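Local coordinates for ALDH21) (Physcomitrella patens subsp. patens, PDB 5MZ5), which is an NADP(+)-dependent succinic semialdehyde dehydrogenase of the aldehyde dehydrogenase family, oxidising succinic semialdehyde to succinate, at residues E492-K495 with Y496-D500; T138-I141 with D142-V146; A93-A97 with Y98-A102; L468-S471 with P472-V476; I269-D272 with M273-R276. All blocks are in the same frame, centred on the assembly; numbering follows the deposited sequence.

Contact 1. Residues E492-K495 with Y496-D500. With GOL (glycerol), chain G.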
loop_
_atom_site.group_PDB
_atom_site.type_symbol
_atom_site.label_atom_id
_atom_site.label_comp_id
_atom_site.label_asym_id
_atom_site.label_seq_id
_atom_site.Cartn_x
_atom_site.Cartn_y
_atom_site.Cartn_z
ATOM N N GLU A 492 -9.192 -12.238 11.506
ATOM C CA GLU A 492 -8.052 -12.397 12.384
ATOM C C GLU A 492 -6.876 -12.762 11.472
ATOM O O GLU A 492 -7.007 -12.731 10.247
ATOM C CB GLU A 492 -8.306 -13.338 13.565
ATOM C CG GLU A 492 -9.178 -12.663 14.614
ATOM C CD GLU A 492 -9.287 -13.311 15.986
ATOM O OE1 GLU A 492 -9.930 -12.697 16.861
ATOM O OE2 GLU A 492 -8.699 -14.392 16.214
ATOM N N GLY A 493 -5.729 -13.011 12.058
ATOM C CA GLY A 493 -4.463 -13.034 11.345
ATOM C C GLY A 493 -3.952 -11.672 11.769
ATOM O O GLY A 493 -4.695 -10.681 11.696
ATOM N N VAL A 494 -2.768 -11.645 12.375
ATOM C CA VAL A 494 -2.229 -10.517 13.136
ATOM C C VAL A 494 -2.504 -9.122 12.531
ATOM O O VAL A 494 -3.132 -8.315 13.219
ATOM C CB VAL A 494 -0.740 -10.696 13.492
ATOM C CG1 VAL A 494 -0.219 -9.487 14.251
ATOM C CG2 VAL A 494 -0.524 -11.969 14.301
ATOM N N LYS A 495 -2.055 -8.831 11.283
ATOM C CA LYS A 495 -2.233 -7.480 10.714
ATOM C C LYS A 495 -3.721 -7.105 10.489
ATOM O O LYS A 495 -4.079 -5.946 10.648
ATOM C CB LYS A 495 -1.360 -7.248 9.467
ATOM C CG LYS A 495 -1.790 -7.970 8.192
ATOM C CD LYS A 495 -0.803 -7.645 7.068
ATOM C CE LYS A 495 -1.281 -8.094 5.711
ATOM N NZ LYS A 495 -0.152 -8.218 4.748
ATOM N N TYR A 496 -4.585 -8.080 10.226
ATOM C CA TYR A 496 -6.035 -7.858 10.047
ATOM C C TYR A 496 -6.731 -7.654 11.391
ATOM O O TYR A 496 -7.586 -6.777 11.492
ATOM C CB TYR A 496 -6.673 -9.004 9.231
ATOM C CG TYR A 496 -5.903 -9.305 7.963
ATOM C CD1 TYR A 496 -4.857 -10.226 7.961
ATOM C CD2 TYR A 496 -6.179 -8.626 6.777
ATOM C CE1 TYR A 496 -4.107 -10.467 6.809
ATOM C CE2 TYR A 496 -5.427 -8.854 5.622
ATOM C CZ TYR A 496 -4.417 -9.799 5.637
ATOM O OH TYR A 496 -3.711 -10.037 4.487
ATOM N N ALA A 497 -6.358 -8.456 12.439
ATOM C CA ALA A 497 -6.915 -8.270 13.789
ATOM C C ALA A 497 -6.522 -6.883 14.308
ATOM O O ALA A 497 -7.363 -6.198 14.892
ATOM C CB ALA A 497 -6.417 -9.344 14.742
ATOM N N MET A 498 -5.266 -6.436 14.009
ATOM C CA MET A 498 -4.785 -5.097 14.379
ATOM C C MET A 498 -5.645 -3.985 13.785
ATOM O O MET A 498 -5.929 -3.026 14.488
ATOM C CB MET A 498 -3.323 -4.898 13.981
ATOM C CG MET A 498 -2.396 -5.655 14.854
ATOM S SD MET A 498 -0.743 -5.719 14.169
ATOM C CE MET A 498 -0.234 -3.989 14.492
ATOM N N ASP A 499 -6.091 -4.132 12.515
ATOM C CA ASP A 499 -6.974 -3.159 11.850
ATOM C C ASP A 499 -8.250 -2.853 12.655
ATOM O O ASP A 499 -8.638 -1.691 12.770
ATOM C CB ASP A 499 -7.358 -3.644 10.444
ATOM C CG ASP A 499 -6.418 -3.198 9.360
ATOM O OD1 ASP A 499 -6.210 -1.959 9.221
ATOM O OD2 ASP A 499 -5.933 -4.073 8.601
ATOM N N ASP A 500 -8.880 -3.897 13.234
ATOM C CA ASP A 500 -10.096 -3.767 14.033
ATOM C C ASP A 500 -9.868 -3.113 15.404
ATOM O O ASP A 500 -10.813 -2.601 15.999
ATOM C CB ASP A 500 -10.801 -5.128 14.164
ATOM C CG ASP A 500 -11.300 -5.658 12.819
ATOM O OD1 ASP A 500 -11.899 -4.877 12.056
ATOM O OD2 ASP A 500 -11.016 -6.812 12.499
HETATM C C1 GOL G . -2.434 -1.491 10.791
HETATM O O1 GOL G . -3.196 -1.369 9.592
HETATM C C2 GOL G . -1.543 -2.712 10.804
HETATM O O2 GOL G . -2.077 -3.721 9.930
HETATM C C3 GOL G . -0.106 -2.384 10.450
HETATM O O3 GOL G . 0.842 -3.175 11.195
#
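Gly493 O takes the amide of Ala497, with Ala497 N 2.9 Å away, and a weak bent bond from Tyr496 N. Next along the helix, Val494 O receives Met498 N, and Lys495 O receives Asp499 N at a longer 3.3 Å. Lys495 O has a second donor in glycerol, whose O2 lies 3.1 Å from it; the same glycerol gives its O1 to Asp499 OD1 and so bridges successive turns. Beyond these bonds, Lys495 runs alongside Tyr496. Its CG sits between the backbone N and the carbonyl carbon (chi1 73°), which lays the extended chain over one face of the ring: CG is 4.0 Å from the Tyr496 ring centroid in a CH-pi contact, and Lys495 CE comes to 3.3 Å from Tyr496 OH. Toward helix 130-151, Val494 CG1 rests on Met498 SD, side chains parallel, 3.8 Å apart. Glu492, salt-bridged to Lys198, stands next to Glu285 and Arg475 of the NADP(+) and succinate sites. Gly493, with a positive phi that suits glycine, is the N-cap: this is the first turn of helix 494-500, which leaves the active-site region of the aldehyde dehydrogenase fold.

Contact 2. Residues T138-I141 with D142-V146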
loop_
_atom_site.group_PDB
_atom_site.type_symbol
_atom_site.label_atom_id
_atom_site.label_comp_id
_atom_site.label_asym_id
_atom_site.label_seq_id
_atom_site.Cartn_x
_atom_site.Cartn_y
_atom_site.Cartn_z
ATOM N N THR A 138 4.267 -23.661 18.707
ATOM C CA THR A 138 5.052 -23.133 17.582
ATOM C C THR A 138 4.254 -22.059 16.847
ATOM O O THR A 138 4.808 -21.028 16.483
ATOM C CB THR A 138 5.436 -24.285 16.606
ATOM O OG1 THR A 138 6.149 -25.294 17.320
ATOM C CG2 THR A 138 6.268 -23.805 15.411
ATOM N N ARG A 139 2.971 -22.319 16.591
ATOM C CA ARG A 139 2.120 -21.371 15.891
ATOM C C ARG A 139 1.874 -20.121 16.744
ATOM O O ARG A 139 1.783 -19.032 16.182
ATOM C CB ARG A 139 0.809 -22.039 15.474
ATOM C CG ARG A 139 0.964 -22.954 14.255
ATOM C CD ARG A 139 -0.386 -23.511 13.816
ATOM N NE ARG A 139 -1.279 -22.431 13.410
ATOM C CZ ARG A 139 -2.601 -22.517 13.356
ATOM N NH1 ARG A 139 -3.210 -23.657 13.653
ATOM N NH2 ARG A 139 -3.326 -21.459 13.018
ATOM N N THR A 140 1.788 -20.282 18.096
ATOM C CA THR A 140 1.628 -19.176 19.064
ATOM C C THR A 140 2.897 -18.316 19.052
ATOM O O THR A 140 2.792 -17.093 19.107
ATOM C CB THR A 140 1.270 -19.694 20.462
ATOM O OG1 THR A 140 0.048 -20.421 20.370
ATOM C CG2 THR A 140 1.134 -18.555 21.514
ATOM N N ILE A 141 4.083 -18.970 18.976
ATOM C CA ILE A 141 5.389 -18.305 18.853
ATOM C C ILE A 141 5.400 -17.472 17.549
ATOM O O ILE A 141 5.742 -16.292 17.604
ATOM C CB ILE A 141 6.605 -19.268 19.034
ATOM C CG1 ILE A 141 6.719 -19.714 20.519
ATOM C CG2 ILE A 141 7.936 -18.625 18.569
ATOM C CD1 ILE A 141 7.552 -20.926 20.823
ATOM N N ASP A 142 4.909 -18.049 16.424
ATOM C CA ASP A 142 4.832 -17.343 15.142
ATOM C C ASP A 142 3.879 -16.144 15.202
ATOM O O ASP A 142 4.173 -15.118 14.606
ATOM C CB ASP A 142 4.379 -18.276 13.994
ATOM C CG ASP A 142 5.345 -19.368 13.557
ATOM O OD1 ASP A 142 6.535 -19.313 13.961
ATOM O OD2 ASP A 142 4.911 -20.279 12.807
ATOM N N THR A 143 2.740 -16.287 15.903
ATOM C CA THR A 143 1.707 -15.259 16.051
ATOM C C THR A 143 2.268 -14.054 16.815
ATOM O O THR A 143 2.095 -12.923 16.363
ATOM C CB THR A 143 0.452 -15.861 16.710
ATOM O OG1 THR A 143 -0.009 -16.925 15.882
ATOM C CG2 THR A 143 -0.668 -14.846 16.914
ATOM N N PHE A 144 2.935 -14.305 17.961
ATOM C CA PHE A 144 3.549 -13.242 18.755
ATOM C C PHE A 144 4.725 -12.591 17.997
ATOM O O PHE A 144 4.933 -11.385 18.134
ATOM C CB PHE A 144 3.986 -13.751 20.140
ATOM C CG PHE A 144 2.874 -13.654 21.151
ATOM C CD1 PHE A 144 2.581 -12.440 21.774
ATOM C CD2 PHE A 144 2.091 -14.763 21.457
ATOM C CE1 PHE A 144 1.524 -12.336 22.684
ATOM C CE2 PHE A 144 1.050 -14.664 22.386
ATOM C CZ PHE A 144 0.753 -13.446 22.974
ATOM N N GLN A 145 5.450 -13.390 17.179
ATOM C CA GLN A 145 6.574 -12.930 16.363
ATOM C C GLN A 145 6.079 -12.026 15.245
ATOM O O GLN A 145 6.651 -10.964 15.060
ATOM C CB GLN A 145 7.434 -14.099 15.825
ATOM C CG GLN A 145 8.670 -13.631 15.010
ATOM C CD GLN A 145 9.642 -12.815 15.839
ATOM O OE1 GLN A 145 9.946 -13.147 16.985
ATOM N NE2 GLN A 145 10.115 -11.699 15.303
ATOM N N VAL A 146 4.984 -12.414 14.543
ATOM C CA VAL A 146 4.365 -11.586 13.496
ATOM C C VAL A 146 3.913 -10.254 14.141
ATOM O O VAL A 146 4.150 -9.194 13.557
ATOM C CB VAL A 146 3.191 -12.299 12.747
ATOM C CG1 VAL A 146 2.462 -11.337 11.811
ATOM C CG2 VAL A 146 3.685 -13.519 11.968
#
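Arg139 O is gripped twice by Thr143: OG1 stands 2.8 Å from Arg139 O and Thr143 N 2.9 Å from it, the two donors arriving from opposite faces of the carbonyl plane. This is the familiar intrahelical threonine bond, a side-chain hydroxyl turned back to the carbonyl four residues earlier, here in mid-helix 130-151. OG1 is placed for it by lying anti to the threonine's own carbonyl carbon (chi1 -59°), which leaves CG2 beside that carbon. An alanine at Thr143 would keep the amide bond but would probably leave Arg139 O with a single helical donor and cost Asn193 its weak link to the hydroxyl. The regular turns continue through Asp142 N to Thr138 O, Phe144 N to Thr140 O and Gln145 N to Ile141 O. Asp142 folds back over Thr138 O, its CG 3.4 Å from that oxygen, while its OD2 bonds Ser164 of a neighbouring subunit. Arg139, a succinate-binding residue, leads toward the active site: its NE is salt-bridged to Asp477, and its end lies by Arg475 of the same site. On the buried side, Phe144 packs against helix 97-113 and Ile141 against Phe115. Thr140 and Phe144 lie side by side, and the methyl CG2 of Thr140 meets the ring in its plane, at the edge, 3.9 Å from Phe144 CD2.

Contact 3. Residues A93-A97 with Y98-A102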
loop_
_atom_site.group_PDB
_atom_site.type_symbol
_atom_site.label_atom_id
_atom_site.label_comp_id
_atom_site.label_asym_id
_atom_site.label_seq_id
_atom_site.Cartn_x
_atom_site.Cartn_y
_atom_site.Cartn_z
ATOM N N ALA A 93 -1.371 3.889 24.865
ATOM C CA ALA A 93 -1.367 4.727 23.661
ATOM C C ALA A 93 -0.092 5.591 23.527
ATOM O O ALA A 93 0.277 5.925 22.408
ATOM C CB ALA A 93 -2.619 5.597 23.630
ATOM N N ALA A 94 0.590 5.919 24.647
ATOM C CA ALA A 94 1.826 6.719 24.685
ATOM C C ALA A 94 3.118 5.877 24.549
ATOM O O ALA A 94 4.191 6.444 24.388
ATOM C CB ALA A 94 1.884 7.573 25.959
ATOM N N MET A 95 3.032 4.544 24.640
ATOM C CA MET A 95 4.209 3.684 24.469
ATOM C C MET A 95 4.818 3.909 23.068
ATOM O O MET A 95 4.081 4.067 22.079
ATOM C CB MET A 95 3.798 2.206 24.531
ATOM C CG MET A 95 3.459 1.709 25.916
ATOM S SD MET A 95 2.816 0.033 25.845
ATOM C CE MET A 95 4.360 -0.931 25.795
ATOM N N GLY A 96 6.145 3.877 22.999
ATOM C CA GLY A 96 6.858 3.923 21.728
ATOM C C GLY A 96 6.641 2.599 21.018
ATOM O O GLY A 96 6.374 1.587 21.679
ATOM N N ALA A 97 6.701 2.597 19.670
ATOM C CA ALA A 97 6.503 1.384 18.857
ATOM C C ALA A 97 7.484 0.274 19.259
ATOM O O ALA A 97 7.081 -0.887 19.363
ATOM C CB ALA A 97 6.618 1.700 17.361
ATOM N N TYR A 98 8.746 0.654 19.559
ATOM C CA TYR A 98 9.812 -0.253 19.995
ATOM C C TYR A 98 9.499 -0.872 21.374
ATOM O O TYR A 98 9.974 -1.967 21.662
ATOM C CB TYR A 98 11.198 0.460 20.003
ATOM C CG TYR A 98 11.335 1.498 21.103
ATOM C CD1 TYR A 98 10.877 2.802 20.920
ATOM C CD2 TYR A 98 11.847 1.156 22.353
ATOM C CE1 TYR A 98 10.919 3.737 21.953
ATOM C CE2 TYR A 98 11.905 2.089 23.394
ATOM C CZ TYR A 98 11.442 3.380 23.186
ATOM O OH TYR A 98 11.512 4.318 24.191
ATOM N N GLU A 99 8.727 -0.164 22.227
ATOM C CA GLU A 99 8.330 -0.677 23.548
ATOM C C GLU A 99 7.285 -1.759 23.387
ATOM O O GLU A 99 7.370 -2.775 24.068
ATOM C CB GLU A 99 7.812 0.443 24.477
ATOM C CG GLU A 99 8.885 1.430 24.880
ATOM C CD GLU A 99 8.442 2.518 25.838
ATOM O OE1 GLU A 99 9.051 2.616 26.928
ATOM O OE2 GLU A 99 7.485 3.261 25.514
ATOM N N ARG A 100 6.317 -1.558 22.468
ATOM C CA ARG A 100 5.277 -2.551 22.155
ATOM C C ARG A 100 5.956 -3.794 21.570
ATOM O O ARG A 100 5.642 -4.904 21.989
ATOM C CB ARG A 100 4.210 -1.993 21.193
ATOM C CG ARG A 100 3.445 -0.801 21.754
ATOM C CD ARG A 100 2.229 -0.443 20.914
ATOM N NE ARG A 100 2.528 -0.273 19.488
ATOM C CZ ARG A 100 2.855 0.884 18.915
ATOM N NH1 ARG A 100 3.091 0.941 17.615
ATOM N NH2 ARG A 100 2.926 1.997 19.639
ATOM N N LYS A 101 6.961 -3.588 20.680
ATOM C CA LYS A 101 7.758 -4.658 20.086
ATOM C C LYS A 101 8.518 -5.454 21.151
ATOM O O LYS A 101 8.537 -6.682 21.084
ATOM C CB LYS A 101 8.755 -4.083 19.072
ATOM C CG LYS A 101 9.436 -5.159 18.223
ATOM C CD LYS A 101 10.464 -4.572 17.283
ATOM C CE LYS A 101 10.921 -5.628 16.309
ATOM N NZ LYS A 101 12.212 -5.276 15.681
ATOM N N ALA A 102 9.185 -4.751 22.096
ATOM C CA ALA A 102 9.954 -5.367 23.178
ATOM C C ALA A 102 9.077 -6.287 24.043
ATOM O O ALA A 102 9.541 -7.365 24.418
ATOM C CB ALA A 102 10.647 -4.303 24.035
HETATM O O HOH W 1 1.274 2.828 21.801
#
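Glu99 leaves the helix with CG anti to its carbonyl carbon (chi1 -67°) and an extended chain (chi2 -178°), a shape that carries its carboxylate back to the amide of Gly96. OE2 accepts from Gly96 N at 2.9 Å through its anti lone pair, in a nearly straight bond. In return Glu99 N donates to Gly96 O at 3.0 Å, from well above the carbonyl plane, while Arg100 N reaches Gly96 O in that plane. Gly96 is the N-cap of helix 97-113, and the carboxylate three residues on takes the N-cap's own amide, the half of a capping box that a glycine N-cap can make. A bend at chi3 (-52°) folds the Arg100 guanidinium back, with Ala97 CA 3.4 Å above one face and NH1 3.6 Å from Ala97 CB. Water 1 lies between Arg100 NH2, 2.8 Å away and donating to it, and Met95 O, 3.1 Å away, one of several acceptors competing for its protons. The Met95 methyl, CE, rests 3.9 Å from Glu99 C, along the start of the helix. Gly96 CA lies 4.1 Å from Tyr98 CE1, which a CB here would clash with. The turn joins helix 75-94 to helix 97-113. Arg100 ties it to the end of helix 130-151 through Ser151 O and to helix 193-205 through Ala204 O, and Asp162 of a neighbouring subunit takes the amide of Ala97.

Contact 4. Residues L468-S471 with P472-V476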
loop_
_atom_site.group_PDB
_atom_site.type_symbol
_atom_site.label_atom_id
_atom_site.label_comp_id
_atom_site.label_asym_id
_atom_site.label_seq_id
_atom_site.Cartn_x
_atom_site.Cartn_y
_atom_site.Cartn_z
ATOM N N LEU A 468 -6.046 -24.115 -1.999
ATOM C CA LEU A 468 -5.712 -24.722 -3.266
ATOM C C LEU A 468 -4.623 -25.789 -3.100
ATOM O O LEU A 468 -3.498 -25.486 -2.688
ATOM C CB LEU A 468 -5.308 -23.621 -4.284
ATOM C CG LEU A 468 -4.949 -24.051 -5.726
ATOM C CD1 LEU A 468 -6.050 -24.967 -6.371
ATOM C CD2 LEU A 468 -4.690 -22.818 -6.591
ATOM N N ASN A 469 -4.993 -27.036 -3.408
ATOM C CA ASN A 469 -4.161 -28.253 -3.357
ATOM C C ASN A 469 -3.688 -28.584 -1.927
ATOM O O ASN A 469 -2.557 -28.996 -1.666
ATOM C CB ASN A 469 -3.033 -28.208 -4.395
ATOM C CG ASN A 469 -3.639 -28.222 -5.773
ATOM O OD1 ASN A 469 -4.719 -28.770 -5.973
ATOM N ND2 ASN A 469 -3.028 -27.547 -6.732
ATOM N N ASP A 470 -4.629 -28.421 -1.010
ATOM C CA ASP A 470 -4.594 -28.792 0.396
ATOM C C ASP A 470 -6.053 -28.734 0.851
ATOM O O ASP A 470 -6.909 -28.182 0.143
ATOM C CB ASP A 470 -3.647 -27.914 1.258
ATOM C CG ASP A 470 -3.154 -28.572 2.550
ATOM O OD1 ASP A 470 -3.830 -29.503 3.049
ATOM O OD2 ASP A 470 -2.102 -28.156 3.061
ATOM N N SER A 471 -6.340 -29.358 1.993
ATOM C CA SER A 471 -7.665 -29.420 2.583
ATOM C C SER A 471 -8.000 -28.044 3.197
ATOM O O SER A 471 -7.070 -27.248 3.434
ATOM C CB SER A 471 -7.711 -30.512 3.653
ATOM O OG SER A 471 -7.485 -29.946 4.935
ATOM N N PRO A 472 -9.296 -27.769 3.516
ATOM C CA PRO A 472 -9.652 -26.463 4.124
ATOM C C PRO A 472 -9.107 -26.247 5.546
ATOM O O PRO A 472 -9.281 -25.154 6.091
ATOM C CB PRO A 472 -11.194 -26.504 4.161
ATOM C CG PRO A 472 -11.537 -27.989 4.181
ATOM C CD PRO A 472 -10.502 -28.608 3.296
ATOM N N ALA A 473 -8.487 -27.275 6.163
ATOM C CA ALA A 473 -7.983 -27.167 7.527
ATOM C C ALA A 473 -6.652 -26.383 7.651
ATOM O O ALA A 473 -6.139 -26.215 8.758
ATOM C CB ALA A 473 -7.885 -28.541 8.172
ATOM N N LEU A 474 -6.170 -25.809 6.550
ATOM C CA LEU A 474 -4.942 -25.030 6.531
ATOM C C LEU A 474 -5.129 -23.573 6.955
ATOM O O LEU A 474 -5.987 -22.868 6.434
ATOM C CB LEU A 474 -4.259 -25.133 5.155
ATOM C CG LEU A 474 -2.903 -24.427 4.965
ATOM C CD1 LEU A 474 -1.828 -25.012 5.887
ATOM C CD2 LEU A 474 -2.455 -24.533 3.512
ATOM N N ARG A 475 -4.308 -23.136 7.912
ATOM C CA ARG A 475 -4.242 -21.760 8.363
ATOM C C ARG A 475 -2.800 -21.316 8.624
ATOM O O ARG A 475 -2.097 -21.931 9.429
ATOM C CB ARG A 475 -5.116 -21.492 9.603
ATOM C CG ARG A 475 -5.124 -19.983 9.963
ATOM C CD ARG A 475 -5.696 -19.706 11.329
ATOM N NE ARG A 475 -5.672 -18.276 11.633
ATOM C CZ ARG A 475 -6.193 -17.735 12.727
ATOM N NH1 ARG A 475 -6.760 -18.502 13.650
ATOM N NH2 ARG A 475 -6.176 -16.419 12.895
ATOM N N VAL A 476 -2.388 -20.217 7.973
ATOM C CA VAL A 476 -1.109 -19.561 8.219
ATOM C C VAL A 476 -1.470 -18.408 9.166
ATOM O O VAL A 476 -2.426 -17.675 8.911
ATOM C CB VAL A 476 -0.369 -19.092 6.937
ATOM C CG1 VAL A 476 0.982 -18.458 7.288
ATOM C CG2 VAL A 476 -0.168 -20.261 5.978
#
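Ser471 presses on Pro472 from its first side-chain atom: CB lies 3.4 Å from Pro472 CD, tighter than usual for two carbons, and 3.2 Å from Pro472 N. At the tip, OG accepts from Ala473 N at 3.1 Å in a fairly straight bond (161°), an ST turn, and comes to 3.6 Å from Ala473 CB. Because chi1 is 96°, away from the usual staggered positions, the hydroxyl leans over the proline toward that amide. A glycine at Ser471 would probably leave Ala473 N without its side-chain acceptor and open a gap beside the proline ring. Residues Ser471 to Leu474 form a type I beta turn, with Pro472 and Ala473 at its corners, in the loop that leaves strand 465-468 and leads to the succinate site. Pro472 packs on Ala290 and Cys292 of strand 290-294, while Ala473 touches Tyr314 and the loop continues to Arg475, both succinate-binding residues. Before the turn, Asp470 OD1 takes Ser471 N at 2.7 Å from the anti side, 18° out of the carboxylate plane. The other oxygen of Asp470, OD2, lies 3.7 Å from Leu474 CD2, where the two side chains cross at about a right angle. That same OD2 forms salt bridges with Arg307 and with Arg510 of a neighbouring subunit.

Contact 5. Residues I269-D272 with M273-R276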
loop_
_atom_site.group_PDB
_atom_site.type_symbol
_atom_site.label_atom_id
_atom_site.label_comp_id
_atom_site.label_asym_id
_atom_site.label_seq_id
_atom_site.Cartn_x
_atom_site.Cartn_y
_atom_site.Cartn_z
ATOM N N ILE A 269 -24.013 -18.278 20.515
ATOM C CA ILE A 269 -23.509 -17.470 21.630
ATOM C C ILE A 269 -22.966 -16.145 21.065
ATOM O O ILE A 269 -23.334 -15.078 21.558
ATOM C CB ILE A 269 -22.425 -18.262 22.444
ATOM C CG1 ILE A 269 -23.000 -19.595 23.065
ATOM C CG2 ILE A 269 -21.701 -17.384 23.491
ATOM C CD1 ILE A 269 -24.157 -19.497 24.033
ATOM N N GLY A 270 -22.129 -16.243 20.033
ATOM C CA GLY A 270 -21.492 -15.100 19.374
ATOM C C GLY A 270 -22.462 -14.110 18.770
ATOM O O GLY A 270 -22.384 -12.919 19.067
ATOM N N TRP A 271 -23.403 -14.601 17.946
ATOM C CA TRP A 271 -24.424 -13.736 17.347
ATOM C C TRP A 271 -25.273 -13.015 18.385
ATOM O O TRP A 271 -25.599 -11.855 18.197
ATOM C CB TRP A 271 -25.296 -14.502 16.326
ATOM C CG TRP A 271 -24.519 -14.937 15.113
ATOM C CD1 TRP A 271 -24.337 -16.216 14.670
ATOM C CD2 TRP A 271 -23.789 -14.092 14.207
ATOM N NE1 TRP A 271 -23.594 -16.218 13.519
ATOM C CE2 TRP A 271 -23.246 -14.927 13.205
ATOM C CE3 TRP A 271 -23.570 -12.702 14.126
ATOM C CZ2 TRP A 271 -22.506 -14.420 12.129
ATOM C CZ3 TRP A 271 -22.829 -12.202 13.064
ATOM C CH2 TRP A 271 -22.295 -13.053 12.091
ATOM N N ASP A 272 -25.601 -13.697 19.490
ATOM C CA ASP A 272 -26.349 -13.109 20.585
ATOM C C ASP A 272 -25.522 -12.022 21.312
ATOM O O ASP A 272 -26.071 -11.003 21.710
ATOM C CB ASP A 272 -26.837 -14.203 21.558
ATOM C CG ASP A 272 -27.528 -13.615 22.756
ATOM O OD1 ASP A 272 -28.596 -12.978 22.569
ATOM O OD2 ASP A 272 -26.942 -13.673 23.862
ATOM N N MET A 273 -24.212 -12.233 21.481
ATOM C CA MET A 273 -23.327 -11.214 22.074
ATOM C C MET A 273 -23.246 -9.964 21.176
ATOM O O MET A 273 -23.307 -8.840 21.694
ATOM C CB MET A 273 -21.922 -11.757 22.349
ATOM C CG MET A 273 -21.869 -12.691 23.525
ATOM S SD MET A 273 -20.358 -13.662 23.486
ATOM C CE MET A 273 -19.143 -12.452 24.047
ATOM N N LYS A 274 -23.168 -10.164 19.842
ATOM C CA LYS A 274 -23.138 -9.055 18.868
ATOM C C LYS A 274 -24.426 -8.221 18.993
ATOM O O LYS A 274 -24.340 -6.994 19.069
ATOM C CB LYS A 274 -22.965 -9.600 17.427
ATOM C CG LYS A 274 -22.852 -8.508 16.358
ATOM C CD LYS A 274 -22.945 -9.093 14.951
ATOM C CE LYS A 274 -22.870 -8.052 13.841
ATOM N NZ LYS A 274 -24.148 -7.307 13.655
ATOM N N ALA A 275 -25.613 -8.908 19.094
ATOM C CA ALA A 275 -26.918 -8.274 19.238
ATOM C C ALA A 275 -27.038 -7.426 20.506
ATOM O O ALA A 275 -27.700 -6.382 20.474
ATOM C CB ALA A 275 -28.016 -9.333 19.215
ATOM N N ARG A 276 -26.369 -7.844 21.608
ATOM C CA ARG A 276 -26.497 -7.157 22.899
ATOM C C ARG A 276 -25.283 -6.359 23.334
ATOM O O ARG A 276 -25.305 -5.776 24.415
ATOM C CB ARG A 276 -26.891 -8.169 24.003
ATOM C CG ARG A 276 -28.257 -8.839 23.782
ATOM C CD ARG A 276 -28.625 -9.899 24.824
ATOM N NE ARG A 276 -27.575 -10.908 25.015
ATOM C CZ ARG A 276 -26.634 -10.849 25.956
ATOM N NH1 ARG A 276 -25.700 -11.778 26.023
ATOM N NH2 ARG A 276 -26.611 -9.844 26.820
#
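Asp272 and Arg276, one turn apart, form a salt bridge on the outer side of their helix. Arg276 NE and NH1 each lie 3.1 Å from Asp272 OD2, reaching it from the same face on its syn side. A weaker bond of 3.4 Å runs from Arg276 NE to Asp272 OD1. The carboxylate approaches the edge of the guanidinium, the planes turned 33° apart. Asp272 CG is anti to its backbone N (chi1 176°), and the arginine bends at chi3 to bring NE round to it; Arg276 NH2 has a further salt bridge with Asp250. Backbone bonds run beneath: Met273 N to Ile269 O, Lys274 N to Gly270 O, Ala275 N to Trp271 O and Arg276 N to Asp272 O. The segment belongs to helix 267-276, the crossover of the beta-alpha-beta unit between strands 260-264 and 281-285 in the Rossmann-type NADP(+)-binding domain. Apolar contacts face the sheet: Ile269 CG2 meets Met273 SD at 4.0 Å, and Met273 packs on Leu261 and Phe263 of strand 260-264. On another side, Lys274 runs beside Trp271 and puts its CD in the plane of the indole, at the edge, 3.6 Å from CZ3. Both face a neighbouring subunit, where Lys279 makes a cation-pi contact with Trp271 and the carbonyls of Gly278 and Lys280 receive Lys274 NZ.

How the contacts relate
From the N terminus, contact 3 comes first, joining helix 75-94 to helix 97-113, and contact 2 follows within helix 130-151. Contact 5 lies in the crossover helix 267-276, contact 4 in the loop after strand 465-468, and contact 1 at the start of helix 494-500. Each is local and closes only a turn, so the five stand in series; none nests or crosses. Three meet around the succinate site: Arg139 of contact 2 packs on Arg475 of contact 4, which in turn lies against Glu492 and Gly493 of contact 1. Val494 also packs on Val146. Within the chain, contacts 3 and 5 touch none of the others, though Lys101 of contact 3 meets Gln145 of a neighbouring subunit.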